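Local coordinates for protein succinyl-CoA ligase (ADP-forming) subunit alpha (Methanosaeta concilii, PDB 6HXI) that binds coenzyme A and carries, in one long chain, an alpha-subunit region of the CoA-ligase type and a helical region related to citrate synthase, at residues N187-S190 / G195-E198; Q314-L319 / G323-F328. All coordinates share one frame; numbering follows the deposited sequence.

Contact 1. Residues N187-S190 / G195-E198; sequences NIIS and GIYE
The flat peptide group joining Gly-195 to Ile-196 is met on one face by a methyl group from the helix: Ile-189 CG2 sits over it, 3.7 Å from Gly-195 C. Ile-189 places this branch by standing CG2 anti to its own backbone N, while its longer arm lies on the N side (chi1 -71°) and brings CD1 to Ile-196 CG2 as well. The CG2 methyl also meets its counterpart, Ile-189 CG2 to Ile-196 CG2 being 3.8 Å, closer than CD1 comes, and the two side chains cross at about a right angle. The longer arm of Ile-196 leads away from the helix, and Phe-174 of strand 172-176 packs against both isoleucines. A beta-branched residue suits each place: branching lets Ile-189 offer two methyls to Ile-196 CG2, and lets Ile-196 turn CG2 to the helix while its other arm points elsewhere.

Further along, the backbones themselves come close: Ser-190 CA and Gly-195 CA are 4.0 Å apart. Gly-195 has phi 90° and psi 177°, a combination in which a CB would be jammed against the preceding carbonyl oxygen, so glycine fits this turn. Ser-190 does not spend its hydroxyl on the strand; OG donates to Asn-187 O of its own helix at 2.9 Å, tilted from the carbonyl plane. That bond gives a buried hydroxyl a partner one turn back. Ser-193, in the connection, holds the amide of Gly-195 and is also hydrogen-bonded to Ile-189 O.

No hydrogen bond bridges the two segments. Their cohesion here is therefore apolar, methyl against methyl and methyl against peptide, while polar groups are served within the helix, by the connection, by the backbone of strand 172-176 and by neighbours outside the beta-alpha-beta unit.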
ATOM      1  N   ASN B 187      13.372 -11.942 -57.297  1.00 51.73           N
ATOM      2  CA  ASN B 187      13.839 -13.326 -57.327  1.00 52.50           C
ATOM      3  C   ASN B 187      14.157 -13.766 -58.762  1.00 59.52           C
ATOM      4  O   ASN B 187      15.226 -14.337 -58.991  1.00 61.79           O
ATOM      5  CB  ASN B 187      12.815 -14.258 -56.682  1.00 51.03           C
ATOM      6  CG  ASN B 187      13.134 -15.731 -56.796  1.00 69.62           C
ATOM      7  OD1 ASN B 187      12.489 -16.464 -57.550  1.00 64.56           O
ATOM      8  ND2 ASN B 187      14.122 -16.197 -56.044  1.00 66.53           N
ATOM      9  N   ILE B 188      13.229 -13.515 -59.716  1.00 55.21           N
ATOM     10  CA  ILE B 188      13.375 -13.864 -61.131  1.00 55.83           C
ATOM     11  C   ILE B 188      14.672 -13.245 -61.676  1.00 60.61           C
ATOM     12  O   ILE B 188      15.541 -13.975 -62.154  1.00 63.61           O
ATOM     13  CB  ILE B 188      12.119 -13.413 -61.960  1.00 58.60           C
ATOM     14  CG1 ILE B 188      10.789 -14.127 -61.528  1.00 57.80           C
ATOM     15  CG2 ILE B 188      12.348 -13.539 -63.472  1.00 61.32           C
ATOM     16  CD1 ILE B 188      10.627 -15.605 -61.834  1.00 68.81           C
ATOM     17  N   ILE B 189      14.806 -11.907 -61.555  1.00 54.21           N
ATOM     18  CA  ILE B 189      15.920 -11.076 -62.050  1.00 53.52           C
ATOM     19  C   ILE B 189      17.291 -11.476 -61.441  1.00 56.78           C
ATOM     20  O   ILE B 189      18.272 -11.564 -62.188  1.00 59.10           O
ATOM     21  CB  ILE B 189      15.571  -9.567 -61.870  1.00 54.08           C
ATOM     22  CG1 ILE B 189      14.464  -9.158 -62.878  1.00 53.83           C
ATOM     23  CG2 ILE B 189      16.798  -8.663 -61.991  1.00 55.25           C
ATOM     24  CD1 ILE B 189      13.574  -8.008 -62.461  1.00 56.63           C
ATOM     25  N   SER B 190      17.359 -11.737 -60.124  1.00 51.06           N
ATOM     26  CA  SER B 190      18.600 -12.153 -59.460  1.00 51.77           C
ATOM     27  C   SER B 190      19.125 -13.492 -60.005  1.00 59.07           C
ATOM     28  O   SER B 190      20.340 -13.739 -59.983  1.00 61.23           O
ATOM     29  CB  SER B 190      18.395 -12.275 -57.956  1.00 52.04           C
ATOM     30  OG  SER B 190      17.607 -13.408 -57.638  1.00 57.27           O
ATOM     31  N   GLY B 195      21.131  -9.002 -61.017  1.00 55.57           N
ATOM     32  CA  GLY B 195      20.093  -8.511 -60.126  1.00 54.01           C
ATOM     33  C   GLY B 195      19.701  -7.070 -60.357  1.00 55.33           C
ATOM     34  O   GLY B 195      20.272  -6.386 -61.212  1.00 55.92           O
ATOM     35  N   ILE B 196      18.718  -6.611 -59.595  1.00 49.03           N
ATOM     36  CA  ILE B 196      18.262  -5.229 -59.684  1.00 48.54           C
ATOM     37  C   ILE B 196      19.264  -4.247 -59.077  1.00 53.95           C
ATOM     38  O   ILE B 196      19.957  -4.548 -58.109  1.00 52.84           O
ATOM     39  CB  ILE B 196      16.827  -4.976 -59.100  1.00 48.20           C
ATOM     40  CG1 ILE B 196      16.738  -5.256 -57.592  1.00 45.80           C
ATOM     41  CG2 ILE B 196      15.744  -5.728 -59.859  1.00 50.54           C
ATOM     42  CD1 ILE B 196      16.390  -4.082 -56.733  1.00 37.77           C
ATOM     43  N   TYR B 197      19.300  -3.056 -59.654  1.00 51.99           N
ATOM     44  CA  TYR B 197      19.981  -1.905 -59.106  1.00 51.69           C
ATOM     45  C   TYR B 197      18.868  -1.272 -58.222  1.00 53.55           C
ATOM     46  O   TYR B 197      19.058  -1.078 -57.022  1.00 51.99           O
ATOM     47  CB  TYR B 197      20.392  -0.929 -60.223  1.00 53.18           C
ATOM     48  CG  TYR B 197      21.011   0.343 -59.689  1.00 55.00           C
ATOM     49  CD1 TYR B 197      20.218   1.429 -59.329  1.00 55.76           C
ATOM     50  CD2 TYR B 197      22.387   0.449 -59.508  1.00 57.45           C
ATOM     51  CE1 TYR B 197      20.775   2.582 -58.776  1.00 56.34           C
ATOM     52  CE2 TYR B 197      22.958   1.605 -58.977  1.00 58.97           C
ATOM     53  CZ  TYR B 197      22.147   2.674 -58.623  1.00 67.89           C
ATOM     54  OH  TYR B 197      22.696   3.828 -58.114  1.00 72.46           O
ATOM     55  N   GLU B 198      17.693  -1.013 -58.835  1.00 49.12           N
ATOM     56  CA  GLU B 198      16.527  -0.406 -58.207  1.00 48.54           C
ATOM     57  C   GLU B 198      15.240  -1.067 -58.723  1.00 52.56           C
ATOM     58  O   GLU B 198      15.174  -1.485 -59.883  1.00 55.13           O
ATOM     59  CB  GLU B 198      16.519   1.097 -58.540  1.00 50.04           C
ATOM     60  CG  GLU B 198      15.603   1.936 -57.682  1.00 57.19           C
ATOM     61  CD  GLU B 198      15.774   3.423 -57.905  1.00 97.90           C
ATOM     62  OE1 GLU B 198      15.138   3.954 -58.842  1.00 82.22           O
ATOM     63  OE2 GLU B 198      16.550   4.058 -57.152  1.00111.60           O
TER

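Contact 2. Residues Q314-L319 / G323-F328; sequences QVYDML and GIVQKF
Leu-319 O receives two amides of the chain that leaves the helix. Val-325 N gives the straighter bond, 3.2 Å to Leu-319 O with an angle of 169° at the hydrogen, although it approaches from above the carbonyl plane and not along a lone pair. Ile-324 N is nearer to Leu-319 O, at 2.8 Å, but its bond is bent to 115° and weak. Gly-323 suits the point where the chain leaves helical geometry, since its phi is positive.

The side chain of Leu-319 packs on the same two residues through different parts. Its CB, 3.6 Å from Val-325 CG2, and its CD1 both meet that valine methyl, whereas Leu-319 CD2 reaches Ile-324 CD1 at 3.9 Å. Branched aliphatic residues fit here because each can lay a methyl against the leucine while its amide turns to the carbonyl. Met-227 of strand 227-233 also packs on Leu-319, which is buried, whereas Ile-324 is exposed to solvent.

The other methyl of Val-325 serves Tyr-316, with Val-325 CG1 3.7 Å from Tyr-316 CE1. CG of the tyrosine stands anti to the backbone N (chi1 173°), which carries the ring out toward the departing chain. Its hydroxyl donates to a water 2.9 Å from Tyr-316 OH, lying in the ring plane at the edge, and this water donates in turn to Gln-326 O at 2.7 Å. Tyrosine thus combines apolar ring carbons for the valine with a polar end that ties the backbone beyond it through the water.

This is a glycine-terminated helix C-end. It resembles a Schellman motif in its positive-phi glycine and the packing of Leu-319 on Ile-324, but differs in that the straight bond comes from Val-325 N.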
ATOM      1  N   GLN B 314      18.429 -13.329 -71.580  1.00 67.25           N
ATOM      2  CA  GLN B 314      18.801 -13.050 -72.963  1.00 70.30           C
ATOM      3  C   GLN B 314      19.356 -11.639 -73.126  1.00 72.29           C
ATOM      4  O   GLN B 314      20.379 -11.468 -73.785  1.00 73.96           O
ATOM      5  CB  GLN B 314      17.601 -13.274 -73.892  1.00 73.04           C
ATOM      6  CG  GLN B 314      17.507 -14.686 -74.441  1.00 99.65           C
ATOM      7  CD  GLN B 314      16.233 -14.885 -75.217  1.00128.18           C
ATOM      8  OE1 GLN B 314      15.299 -15.528 -74.738  1.00125.86           O
ATOM      9  NE2 GLN B 314      16.149 -14.298 -76.411  1.00120.58           N
ATOM     10  N   VAL B 315      18.673 -10.642 -72.533  1.00 65.53           N
ATOM     11  CA  VAL B 315      19.060  -9.233 -72.600  1.00 64.93           C
ATOM     12  C   VAL B 315      20.336  -8.961 -71.780  1.00 70.32           C
ATOM     13  O   VAL B 315      21.195  -8.206 -72.241  1.00 70.88           O
ATOM     14  CB  VAL B 315      17.891  -8.289 -72.236  1.00 66.01           C
ATOM     15  CG1 VAL B 315      18.345  -6.843 -72.198  1.00 65.28           C
ATOM     16  CG2 VAL B 315      16.739  -8.447 -73.226  1.00 66.44           C
ATOM     17  N   TYR B 316      20.463  -9.584 -70.582  1.00 65.94           N
ATOM     18  CA  TYR B 316      21.647  -9.456 -69.735  1.00 66.35           C
ATOM     19  C   TYR B 316      22.872 -10.037 -70.471  1.00 75.61           C
ATOM     20  O   TYR B 316      23.893  -9.353 -70.573  1.00 77.44           O
ATOM     21  CB  TYR B 316      21.425 -10.104 -68.341  1.00 65.54           C
ATOM     22  CG  TYR B 316      22.668 -10.164 -67.471  1.00 67.10           C
ATOM     23  CD1 TYR B 316      23.107  -9.044 -66.765  1.00 68.48           C
ATOM     24  CD2 TYR B 316      23.402 -11.342 -67.349  1.00 68.01           C
ATOM     25  CE1 TYR B 316      24.270  -9.085 -65.994  1.00 69.59           C
ATOM     26  CE2 TYR B 316      24.569 -11.393 -66.587  1.00 68.74           C
ATOM     27  CZ  TYR B 316      24.998 -10.263 -65.909  1.00 75.81           C
ATOM     28  OH  TYR B 316      26.144 -10.315 -65.147  1.00 76.42           O
ATOM     29  N   ASP B 317      22.748 -11.262 -71.031  1.00 74.12           N
ATOM     30  CA  ASP B 317      23.816 -11.934 -71.782  1.00 77.43           C
ATOM     31  C   ASP B 317      24.310 -11.077 -72.935  1.00 85.11           C
ATOM     32  O   ASP B 317      25.513 -11.021 -73.165  1.00 87.52           O
ATOM     33  CB  ASP B 317      23.379 -13.324 -72.279  1.00 80.78           C
ATOM     34  CG  ASP B 317      23.388 -14.424 -71.221  1.00101.71           C
ATOM     35  OD1 ASP B 317      23.722 -14.129 -70.044  1.00102.65           O
ATOM     36  OD2 ASP B 317      23.044 -15.578 -71.563  1.00111.61           O
ATOM     37  N   MET B 318      23.394 -10.384 -73.630  1.00 81.62           N
ATOM     38  CA  MET B 318      23.699  -9.466 -74.725  1.00 83.29           C
ATOM     39  C   MET B 318      24.552  -8.292 -74.210  1.00 87.18           C
ATOM     40  O   MET B 318      25.500  -7.900 -74.887  1.00 89.25           O
ATOM     41  CB  MET B 318      22.392  -8.983 -75.363  1.00 85.35           C
ATOM     42  CG  MET B 318      22.546  -7.848 -76.350  1.00 90.97           C
ATOM     43  SD  MET B 318      20.922  -7.219 -76.851  1.00 95.10           S
ATOM     44  CE  MET B 318      20.513  -6.179 -75.462  1.00 88.49           C
ATOM     45  N   LEU B 319      24.249  -7.769 -72.995  1.00 81.20           N
ATOM     46  CA  LEU B 319      25.025  -6.679 -72.393  1.00 80.61           C
ATOM     47  C   LEU B 319      26.412  -7.157 -71.965  1.00 84.02           C
ATOM     48  O   LEU B 319      27.367  -6.379 -72.051  1.00 85.05           O
ATOM     49  CB  LEU B 319      24.301  -6.030 -71.207  1.00 78.17           C
ATOM     50  CG  LEU B 319      22.941  -5.371 -71.456  1.00 82.42           C
ATOM     51  CD1 LEU B 319      22.259  -5.096 -70.146  1.00 80.78           C
ATOM     52  CD2 LEU B 319      23.069  -4.068 -72.221  1.00 86.12           C
ATOM     53  N   GLY B 323      30.043  -6.018 -73.536  1.00 94.82           N
ATOM     54  CA  GLY B 323      30.861  -5.489 -72.456  1.00 94.91           C
ATOM     55  C   GLY B 323      30.223  -4.344 -71.702  1.00 98.68           C
ATOM     56  O   GLY B 323      30.860  -3.762 -70.817  1.00 97.43           O
ATOM     57  N   ILE B 324      28.944  -4.025 -72.025  1.00 77.96           N
ATOM     58  CA  ILE B 324      28.171  -2.950 -71.378  1.00 78.83           C
ATOM     59  C   ILE B 324      28.107  -3.202 -69.861  1.00 85.70           C
ATOM     60  O   ILE B 324      28.297  -2.280 -69.065  1.00 85.68           O
ATOM     61  CB  ILE B 324      26.781  -2.714 -72.053  1.00 80.98           C
ATOM     62  CG1 ILE B 324      26.948  -2.321 -73.546  1.00 81.48           C
ATOM     63  CG2 ILE B 324      25.978  -1.648 -71.305  1.00 81.67           C
ATOM     64  CD1 ILE B 324      25.651  -2.162 -74.379  1.00 89.90           C
ATOM     65  N   VAL B 325      27.942  -4.485 -69.492  1.00 84.10           N
ATOM     66  CA  VAL B 325      27.909  -4.980 -68.118  1.00 84.59           C
ATOM     67  C   VAL B 325      29.141  -5.874 -67.909  1.00 90.02           C
ATOM     68  O   VAL B 325      29.460  -6.700 -68.773  1.00 90.23           O
ATOM     69  CB  VAL B 325      26.579  -5.721 -67.791  1.00 87.70           C
ATOM     70  CG1 VAL B 325      26.591  -6.291 -66.377  1.00 87.12           C
ATOM     71  CG2 VAL B 325      25.384  -4.794 -67.960  1.00 87.82           C
ATOM     72  N   GLN B 326      29.838  -5.680 -66.775  1.00 86.57           N
ATOM     73  CA  GLN B 326      31.004  -6.473 -66.394  1.00 86.49           C
ATOM     74  C   GLN B 326      30.648  -7.382 -65.215  1.00 88.22           C
ATOM     75  O   GLN B 326      29.842  -6.995 -64.364  1.00 87.81           O
ATOM     76  CB  GLN B 326      32.200  -5.571 -66.042  1.00 89.46           C
ATOM     77  CG  GLN B 326      33.572  -6.229 -66.286  1.00111.23           C
ATOM     78  CD  GLN B 326      34.679  -5.733 -65.371  1.00134.12           C
ATOM     79  OE1 GLN B 326      34.612  -4.646 -64.776  1.00132.26           O
ATOM     80  NE2 GLN B 326      35.737  -6.525 -65.245  1.00124.82           N
ATOM     81  N   LYS B 327      31.262  -8.581 -65.161  1.00 83.75           N
ATOM     82  CA  LYS B 327      31.028  -9.576 -64.111  1.00 82.77           C
ATOM     83  C   LYS B 327      31.828  -9.306 -62.820  1.00 85.42           C
ATOM     84  O   LYS B 327      33.038  -9.532 -62.771  1.00 85.79           O
ATOM     85  CB  LYS B 327      31.266 -10.998 -64.644  1.00 85.45           C
ATOM     86  CG  LYS B 327      30.342 -12.033 -64.025  1.00102.86           C
ATOM     87  CD  LYS B 327      30.098 -13.192 -64.982  1.00112.69           C
ATOM     88  CE  LYS B 327      29.048 -14.151 -64.474  1.00120.62           C
ATOM     89  NZ  LYS B 327      29.588 -15.065 -63.431  1.00127.46           N
ATOM     90  N   PHE B 328      31.126  -8.843 -61.769  1.00 80.60           N
ATOM     91  CA  PHE B 328      31.704  -8.521 -60.459  1.00 80.06           C
ATOM     92  C   PHE B 328      31.706  -9.704 -59.475  1.00 83.15           C
ATOM     93  O   PHE B 328      30.929 -10.655 -59.618  1.00 82.36           O
ATOM     94  CB  PHE B 328      31.026  -7.277 -59.842  1.00 81.37           C
ATOM     95  CG  PHE B 328      29.581  -7.465 -59.451  1.00 81.45           C
ATOM     96  CD1 PHE B 328      28.561  -7.252 -60.369  1.00 83.77           C
ATOM     97  CD2 PHE B 328      29.237  -7.835 -58.153  1.00 82.93           C
ATOM     98  CE1 PHE B 328      27.224  -7.420 -60.001  1.00 83.83           C
ATOM     99  CE2 PHE B 328      27.903  -8.012 -57.789  1.00 84.25           C
ATOM    100  CZ  PHE B 328      26.904  -7.802 -58.713  1.00 82.25           C
TER
HETATM  101  O   HOH W   1      27.528  -8.259 -63.638  1.00 59.10           O

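How the contacts relate
Following the chain from the N terminus, contact 1 comes first: 187-190, near the end of helix 179-192, is closed onto 195-198 by a short connection, completing the beta-alpha-beta unit between parallel strands 172-176 and 196-201. Contact 2 opens much later, where 323-328 folds back on 314-319 after helix 308-322 ends. The two follow in series, neither nested nor crossed. Their centres are 14 Å apart and their nearest atoms about 6 Å, without touching. Asp-194, inside the connection of contact 1, nevertheless packs on Tyr-316 and Val-325 of contact 2. Strands 172-176, 196-201 and 227-233 share one mixed sheet, whose Met-227 packs against helix 308-322.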